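Local atomic coordinates of beta-phosphoglucomutase (Bacteroides vulgatus, PDB entry 3DV9), a protein that probably interconverts beta-glucose 1-phosphate and glucose 6-phosphate, as a magnesium-dependent phosphomutase of the haloacid dehalogenase superfamily. Residues Phe28-Gly32 and Val33-Ser37; Asp36-Pro39 and Asn40-Glu43. One frame throughout, in Å; residues are numbered along the deposited sequence. Where two conformers were deposited one is given.

Interaction 1 (Phe28-Gly32 and Val33-Ser37); sequences FDMDG and VLFDS. With MG (magnesium ion), chain B; PO4 (phosphate ion), chain C.
S37 OG donates a short hydrogen bond of 2.5 Å to D31 OD1. It reaches the anti side of the carboxylate, 23° out of its plane. D31 and D29 are the two aspartates of a DxDx(T/V)-type motif at the end of strand 25-29, as in the haloacid dehalogenase (HAD) fold. Three backbone N-H groups, from V33, L34 and F35, converge on the carbonyl of M30. L34 N is nearest to M30 O, at 2.9 Å. F35 N makes the straightest of the three bonds, and V33 N comes in from above the carbonyl plane. G32 N answers with a bond of 2.8 Å to F35 O. The backbone of G32 has a positive phi of 80°, where a CB would press on the carbonyl of D31. That carbonyl is needed elsewhere: D31 O binds magnesium at 2.3 Å, beside D29 OD2. E65 and N190 complete the protein ligands, and K165 forms a salt bridge with D29 OD1. D31 N donates to O1 of a bound phosphate, probably from the crystallisation liquor, at 3.0 Å. The D31 carboxylate stands anti to its own carbonyl carbon (chi1 -65°), on the opposite side from the metal-binding oxygen. Replacing D31 with an alanine removes the carboxylate, and S37 OG would probably lose its acceptor and be set free to turn. Farther out, V33 CG1 meets the edge of the F28 ring, and L34 CD2 touches F28 CD1. M30 makes a Met-aromatic contact: its SE lies at the F35 ring edge, 5.3 Å from the centroid, and CG packs on F35 CD2.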
loop_
_atom_site.group_PDB
_atom_site.type_symbol
_atom_site.label_atom_id
_atom_site.label_comp_id
_atom_site.label_asym_id
_atom_site.label_seq_id
_atom_site.Cartn_x
_atom_site.Cartn_y
_atom_site.Cartn_z
ATOM N N PHE A 28 -5.653 -3.324 2.754
ATOM C CA PHE A 28 -4.630 -3.711 1.761
ATOM C C PHE A 28 -4.217 -2.586 0.860
ATOM O O PHE A 28 -5.045 -1.971 0.145
ATOM C CB PHE A 28 -5.163 -4.814 0.860
ATOM C CG PHE A 28 -5.271 -6.135 1.523
ATOM C CD1 PHE A 28 -4.233 -7.067 1.367
ATOM C CD2 PHE A 28 -6.389 -6.467 2.284
ATOM C CE1 PHE A 28 -4.303 -8.336 1.975
ATOM C CE2 PHE A 28 -6.474 -7.736 2.918
ATOM C CZ PHE A 28 -5.445 -8.669 2.743
ATOM N N ASP A 29 -2.909 -2.356 0.799
ATOM C CA ASP A 29 -2.432 -1.603 -0.331
ATOM C C ASP A 29 -2.772 -2.322 -1.674
ATOM O O ASP A 29 -2.945 -3.555 -1.708
ATOM C CB ASP A 29 -0.923 -1.427 -0.192
ATOM C CG ASP A 29 -0.340 -0.683 -1.319
ATOM O OD1 ASP A 29 -0.868 0.414 -1.618
ATOM O OD2 ASP A 29 0.608 -1.209 -1.927
HETATM N N MSE A 30 -2.899 -1.574 -2.783
HETATM C CA MSE A 30 -3.168 -2.250 -4.063
HETATM C C MSE A 30 -1.922 -2.671 -4.889
HETATM O O MSE A 30 -1.661 -3.846 -5.123
HETATM C CB MSE A 30 -4.110 -1.421 -4.944
HETATM C CG MSE A 30 -4.553 -2.242 -6.167
HETATM SE SE MSE A 30 -5.795 -1.249 -7.255
HETATM C CE MSE A 30 -4.530 0.095 -7.941
ATOM N N ASP A 31 -1.174 -1.688 -5.358
ATOM C CA ASP A 31 -0.031 -1.969 -6.241
ATOM C C ASP A 31 1.096 -2.680 -5.501
ATOM O O ASP A 31 1.610 -2.174 -4.515
ATOM C CB ASP A 31 0.481 -0.670 -6.845
ATOM C CG ASP A 31 -0.541 -0.015 -7.754
ATOM O OD1 ASP A 31 -1.041 -0.661 -8.685
ATOM O OD2 ASP A 31 -0.842 1.166 -7.507
ATOM N N GLY A 32 1.509 -3.845 -6.028
ATOM C CA GLY A 32 2.545 -4.619 -5.373
ATOM C C GLY A 32 2.067 -5.456 -4.198
ATOM O O GLY A 32 2.883 -6.064 -3.499
ATOM N N VAL A 33 0.743 -5.484 -3.962
ATOM C CA VAL A 33 0.174 -6.329 -2.883
ATOM C C VAL A 33 -0.957 -7.169 -3.463
ATOM O O VAL A 33 -0.930 -8.411 -3.398
ATOM C CB VAL A 33 -0.314 -5.439 -1.694
ATOM C CG1 VAL A 33 -1.171 -6.267 -0.696
ATOM C CG2 VAL A 33 0.916 -4.765 -1.001
ATOM N N LEU A 34 -1.962 -6.485 -4.022
ATOM C CA LEU A 34 -3.059 -7.143 -4.776
ATOM C C LEU A 34 -2.707 -7.491 -6.221
ATOM O O LEU A 34 -3.007 -8.598 -6.677
ATOM C CB LEU A 34 -4.359 -6.327 -4.686
ATOM C CG LEU A 34 -4.814 -6.064 -3.238
ATOM C CD1 LEU A 34 -6.100 -5.237 -3.351
ATOM C CD2 LEU A 34 -5.062 -7.378 -2.449
ATOM N N PHE A 35 -2.091 -6.534 -6.923
ATOM C CA PHE A 35 -1.718 -6.708 -8.305
ATOM C C PHE A 35 -0.214 -6.575 -8.457
ATOM O O PHE A 35 0.406 -5.717 -7.797
ATOM C CB PHE A 35 -2.391 -5.641 -9.192
ATOM C CG PHE A 35 -3.878 -5.828 -9.375
ATOM C CD1 PHE A 35 -4.385 -6.871 -10.127
ATOM C CD2 PHE A 35 -4.777 -4.903 -8.809
ATOM C CE1 PHE A 35 -5.753 -7.024 -10.334
ATOM C CE2 PHE A 35 -6.193 -5.055 -9.003
ATOM C CZ PHE A 35 -6.663 -6.131 -9.777
ATOM N N ASP A 36 0.374 -7.350 -9.372
ATOM C CA ASP A 36 1.794 -7.196 -9.622
ATOM C C ASP A 36 1.948 -6.090 -10.702
ATOM O O ASP A 36 2.290 -6.342 -11.856
ATOM C CB ASP A 36 2.401 -8.533 -10.063
ATOM C CG ASP A 36 3.918 -8.456 -10.196
ATOM O OD1 ASP A 36 4.513 -7.472 -9.680
ATOM O OD2 ASP A 36 4.485 -9.381 -10.825
ATOM N N SER A 37 1.617 -4.862 -10.316
ATOM C CA SER A 37 1.573 -3.711 -11.234
ATOM C C SER A 37 2.821 -2.828 -11.173
ATOM O O SER A 37 3.004 -1.929 -12.003
ATOM C CB SER A 37 0.384 -2.840 -10.834
ATOM O OG SER A 37 0.481 -2.525 -9.456
HETATM MG MG MG B . 2.331 -0.600 -3.069
HETATM P P PO4 C . 0.052 1.835 -4.082
HETATM O O1 PO4 C . -1.243 1.051 -4.141
HETATM O O2 PO4 C . 1.235 0.918 -3.933
HETATM O O3 PO4 C . 0.026 2.828 -2.916
HETATM O O4 PO4 C . 0.255 2.677 -5.335
HETATM O O HOH W 1 1.532 1.270 -3.613
HETATM O O HOH W 2 2.731 0.956 -1.287
#

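Interaction 2 (Asp36-Pro39 and Asn40-Glu43); sequences DSMP and NHAE
H41 turns its ring back toward the start of its own helix and touches both S37 and M38. Its backbone N donates to S37 O at 3.0 Å, in a bond that is nearly straight (169°). The same carbonyl oxygen lies 3.2 Å from H41 CD2, so backbone and ring of H41 both approach it. S37 OG sits at the edge of the imidazole, in its plane, 3.6 Å from H41 CD2. The selenium of M38 approaches the ring obliquely, 4.8 Å from its centroid. The M38 chain bends at chi2 and chi3, which brings its end back toward H41 although its CB points away. H41 CG is anti to the carbonyl carbon (chi1 -78°), and this puts the ring beside S37. The ring is held from outside as well: H41 NE2 makes a weak hydrogen bond to D31, and F101 meets the ring. Two further backbone bonds continue the i to i+4 pattern. A42 N donates to M38 O at 2.8 Å, and E43 N donates to P39 O. One water bridges D36 O and the backbone N of N40, 3.1 Å from N40 N. N40 ND2 hydrogen-bonds to F101 O, and E43 forms a salt bridge with R58. M38, P39 and A42 rest on Y62 of helix 58-63. The three i to i+4 bonds are those of an alpha-helix at its N-terminal turn, here helix 38-51 next to the magnesium site.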
loop_
_atom_site.group_PDB
_atom_site.type_symbol
_atom_site.label_atom_id
_atom_site.label_comp_id
_atom_site.label_asym_id
_atom_site.label_seq_id
_atom_site.Cartn_x
_atom_site.Cartn_y
_atom_site.Cartn_z
ATOM N N ASP A 36 0.374 -7.350 -9.372
ATOM C CA ASP A 36 1.794 -7.196 -9.622
ATOM C C ASP A 36 1.948 -6.090 -10.702
ATOM O O ASP A 36 2.290 -6.342 -11.856
ATOM C CB ASP A 36 2.401 -8.533 -10.063
ATOM C CG ASP A 36 3.918 -8.456 -10.196
ATOM O OD1 ASP A 36 4.513 -7.472 -9.680
ATOM O OD2 ASP A 36 4.485 -9.381 -10.825
ATOM N N SER A 37 1.617 -4.862 -10.316
ATOM C CA SER A 37 1.573 -3.711 -11.234
ATOM C C SER A 37 2.821 -2.828 -11.173
ATOM O O SER A 37 3.004 -1.929 -12.003
ATOM C CB SER A 37 0.384 -2.840 -10.834
ATOM O OG SER A 37 0.481 -2.525 -9.456
HETATM N N MSE A 38 3.688 -3.040 -10.181
HETATM C CA MSE A 38 4.794 -2.073 -10.012
HETATM C C MSE A 38 5.826 -2.052 -11.165
HETATM O O MSE A 38 6.336 -0.990 -11.537
HETATM C CB MSE A 38 5.450 -2.239 -8.618
HETATM C CG MSE A 38 4.615 -1.672 -7.463
HETATM SE SE MSE A 38 4.135 0.237 -7.780
HETATM C CE MSE A 38 5.895 0.918 -7.957
ATOM N N PRO A 39 6.175 -3.221 -11.719
ATOM C CA PRO A 39 7.101 -3.136 -12.857
ATOM C C PRO A 39 6.616 -2.178 -13.949
ATOM O O PRO A 39 7.409 -1.370 -14.464
ATOM C CB PRO A 39 7.191 -4.595 -13.344
ATOM C CG PRO A 39 6.933 -5.416 -12.089
ATOM C CD PRO A 39 5.886 -4.618 -11.328
ATOM N N ASN A 40 5.336 -2.239 -14.281
ATOM C CA ASN A 40 4.744 -1.324 -15.277
ATOM C C ASN A 40 4.722 0.110 -14.774
ATOM O O ASN A 40 5.092 1.036 -15.507
ATOM C CB ASN A 40 3.322 -1.760 -15.686
ATOM C CG ASN A 40 2.745 -0.929 -16.859
ATOM O OD1 ASN A 40 3.449 -0.148 -17.497
ATOM N ND2 ASN A 40 1.453 -1.103 -17.130
ATOM N N HIS A 41 4.282 0.313 -13.533
ATOM C CA HIS A 41 4.263 1.682 -12.982
ATOM C C HIS A 41 5.684 2.303 -12.999
ATOM O O HIS A 41 5.876 3.430 -13.425
ATOM C CB HIS A 41 3.746 1.705 -11.538
ATOM C CG HIS A 41 2.259 1.587 -11.395
ATOM N ND1 HIS A 41 1.385 2.578 -11.800
ATOM C CD2 HIS A 41 1.500 0.639 -10.800
ATOM C CE1 HIS A 41 0.147 2.210 -11.516
ATOM N NE2 HIS A 41 0.189 1.045 -10.891
ATOM N N ALA A 42 6.672 1.571 -12.495
ATOM C CA ALA A 42 8.073 2.072 -12.473
ATOM C C ALA A 42 8.653 2.414 -13.849
ATOM O O ALA A 42 9.269 3.488 -14.032
ATOM C CB ALA A 42 8.987 1.054 -11.724
ATOM N N GLU A 43 8.503 1.493 -14.798
ATOM C CA GLU A 43 8.917 1.737 -16.183
ATOM C C GLU A 43 8.173 2.922 -16.821
ATOM O O GLU A 43 8.820 3.760 -17.463
ATOM C CB GLU A 43 8.770 0.462 -17.026
ATOM C CG GLU A 43 9.241 0.602 -18.500
ATOM C CD GLU A 43 10.719 0.936 -18.621
ATOM O OE1 GLU A 43 11.433 0.894 -17.606
ATOM O OE2 GLU A 43 11.190 1.231 -19.732
HETATM O O HOH W 3 3.485 -4.687 -13.836
#

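In the fold
Interactions 1 and 2 follow one another along the chain and share D36 and S37. Residues 28-37 are the end of strand 25-29, near the middle of the parallel sheet, and the loop after it; their contact is buried. Residues 36-43 begin helix 38-51 and are only partly buried, farther from the chain centre. The chemistry changes accordingly. Interaction 1 gathers metal, phosphate and irregular backbone bonds; interaction 2 has a regular helical bonding pattern, with polar ends that pair with residues outside the two segments. They also touch directly. Besides the weak D31-H41 bond, M38 SE packs on D31 CB at 3.9 Å, linking the helix start to the metal-binding loop.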